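Local coordinates for enoyl-CoA hydratase/isomerase family protein (Pseudomonas syringae pv. tomato, PDB 3OT6) that probably acts on acyl-CoA thioesters as a hydratase or isomerase of the crotonase-like family, its exact substrate being unassigned, at residues Pro94-Val99 against Lys198-Asn203. Numbering follows the deposited sequence.
Sequences PFPIIV and KKINMN
Selenomethionine Met202, in the first turn of helix 202-230, lays its side chain against Phe95 and Pro96, which lie just ahead of strand 97-100. Its CG is anti to the carbonyl carbon (chi1 -77°), and a bend at chi2 and a smaller one at chi3 turn the chain, bringing SE beside Phe95 and Pro96. CG reaches the rim of the Phe95 ring near the ring plane, 3.9 Å from CD1. The selenium also stays at this edge, 5.4 Å from the centroid of the Phe95 ring and 77° off its normal, an edge-on Met-aromatic contact. The same selenium rests 3.7 Å from Pro96 CD, the Pro96 and Met202 side chains crossing at about a right angle. Ile200 adds a looser touch, its CD1 standing 4.5 Å from Pro96 CG. Polar groups meet through one water, which donates to Pro94 O at 2.9 Å and, weakly, to Met202 O at 2.8 Å. Pro96 also packs on Leu197 of helix 186-197 and on His205, while Phe95 touches Arg48. Asn201 N-caps the last helix through OD1, which accepts from Ala204 N, and so marks where the chain turns from helix 186-197 into helix 202-230. The contact thus joins this interhelical turn to the loop entering a parallel strand of the crotonase-like core. With apolar side chains doing the touching and a single water linking the backbones, the join depends on shape and dispersion more than on directional bonds.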
# COMPACT_ATOMS: atom_id res chain seq x y z
N PRO A 94 -13.84 -5.11 1.08
CA PRO A 94 -14.89 -5.83 0.35
C PRO A 94 -15.01 -5.53 -1.15
O PRO A 94 -15.66 -6.29 -1.87
CB PRO A 94 -16.16 -5.52 1.14
CG PRO A 94 -15.89 -4.28 1.92
CD PRO A 94 -14.35 -4.24 2.14
N PHE A 95 -14.33 -4.49 -1.63
CA PHE A 95 -14.32 -4.15 -3.06
C PHE A 95 -12.84 -4.03 -3.50
O PHE A 95 -11.94 -3.89 -2.65
CB PHE A 95 -15.11 -2.83 -3.33
CG PHE A 95 -16.48 -2.87 -2.79
CD1 PHE A 95 -17.52 -3.35 -3.56
CD2 PHE A 95 -16.72 -2.51 -1.46
CE1 PHE A 95 -18.79 -3.46 -3.04
CE2 PHE A 95 -17.98 -2.63 -0.92
CZ PHE A 95 -19.02 -3.13 -1.71
N PRO A 96 -12.59 -4.08 -4.82
CA PRO A 96 -11.25 -4.09 -5.33
C PRO A 96 -10.49 -2.81 -4.97
O PRO A 96 -11.06 -1.72 -5.05
CB PRO A 96 -11.47 -4.21 -6.86
CG PRO A 96 -12.80 -5.01 -6.98
CD PRO A 96 -13.59 -4.29 -5.91
N ILE A 97 -9.23 -2.94 -4.54
CA ILE A 97 -8.35 -1.80 -4.38
C ILE A 97 -7.24 -1.77 -5.44
O ILE A 97 -6.45 -2.74 -5.61
CB ILE A 97 -7.78 -1.73 -2.97
CG1 ILE A 97 -8.92 -1.68 -1.95
CG2 ILE A 97 -6.92 -0.44 -2.80
CD1 ILE A 97 -8.45 -1.62 -0.50
N ILE A 98 -7.21 -0.66 -6.19
CA ILE A 98 -6.18 -0.36 -7.17
C ILE A 98 -5.24 0.62 -6.52
O ILE A 98 -5.66 1.59 -5.84
CB ILE A 98 -6.77 0.27 -8.44
CG1 ILE A 98 -7.84 -0.64 -9.03
CG2 ILE A 98 -5.71 0.48 -9.51
CD1 ILE A 98 -8.64 0.01 -10.28
N VAL A 99 -3.95 0.36 -6.64
CA VAL A 99 -2.97 1.36 -6.21
C VAL A 99 -2.33 1.85 -7.48
O VAL A 99 -1.82 1.03 -8.31
CB VAL A 99 -1.91 0.81 -5.20
CG1 VAL A 99 -0.85 1.90 -4.89
CG2 VAL A 99 -2.62 0.38 -3.94
N LYS A 198 -15.35 -3.51 -12.62
CA LYS A 198 -16.81 -3.30 -12.51
C LYS A 198 -17.59 -4.53 -13.02
O LYS A 198 -18.69 -4.77 -12.57
CB LYS A 198 -17.24 -2.05 -13.27
CG LYS A 198 -17.08 -0.78 -12.50
CD LYS A 198 -17.31 0.36 -13.43
CE LYS A 198 -17.66 1.58 -12.64
NZ LYS A 198 -17.48 2.79 -13.50
N LYS A 199 -16.99 -5.32 -13.92
CA LYS A 199 -17.66 -6.46 -14.54
C LYS A 199 -17.77 -7.72 -13.74
O LYS A 199 -18.47 -8.65 -14.17
CB LYS A 199 -16.98 -6.79 -15.84
CG LYS A 199 -17.21 -5.72 -16.84
CD LYS A 199 -16.63 -6.17 -18.11
CE LYS A 199 -16.77 -5.03 -19.12
NZ LYS A 199 -16.13 -5.55 -20.37
N ILE A 200 -17.12 -7.77 -12.57
CA ILE A 200 -17.16 -8.96 -11.71
C ILE A 200 -18.20 -8.85 -10.60
O ILE A 200 -18.66 -7.77 -10.24
CB ILE A 200 -15.74 -9.33 -11.11
CG1 ILE A 200 -15.34 -8.35 -9.99
CG2 ILE A 200 -14.70 -9.40 -12.21
CD1 ILE A 200 -14.01 -8.58 -9.37
N ASN A 201 -18.52 -9.98 -10.03
CA ASN A 201 -19.52 -10.00 -9.03
C ASN A 201 -18.88 -9.68 -7.66
O ASN A 201 -17.98 -10.39 -7.18
CB ASN A 201 -20.23 -11.37 -9.08
CG ASN A 201 -21.24 -11.52 -7.99
OD1 ASN A 201 -20.92 -11.84 -6.85
ND2 ASN A 201 -22.47 -11.18 -8.31
N MSE A 202 -19.35 -8.60 -7.04
CA MSE A 202 -18.70 -7.99 -5.90
C MSE A 202 -18.79 -8.94 -4.72
O MSE A 202 -17.85 -9.05 -3.89
CB MSE A 202 -19.37 -6.65 -5.57
CG MSE A 202 -18.94 -5.50 -6.54
SE MSE A 202 -16.95 -5.50 -6.92
CE MSE A 202 -16.95 -4.93 -8.78
N ASN A 203 -19.92 -9.63 -4.62
CA ASN A 203 -20.10 -10.53 -3.49
C ASN A 203 -19.16 -11.74 -3.59
O ASN A 203 -18.47 -12.06 -2.63
CB ASN A 203 -21.54 -11.00 -3.40
CG ASN A 203 -21.72 -12.00 -2.29
OD1 ASN A 203 -21.77 -11.61 -1.13
ND2 ASN A 203 -21.77 -13.32 -2.64
O HOH W 1 -18.45 -6.94 -2.23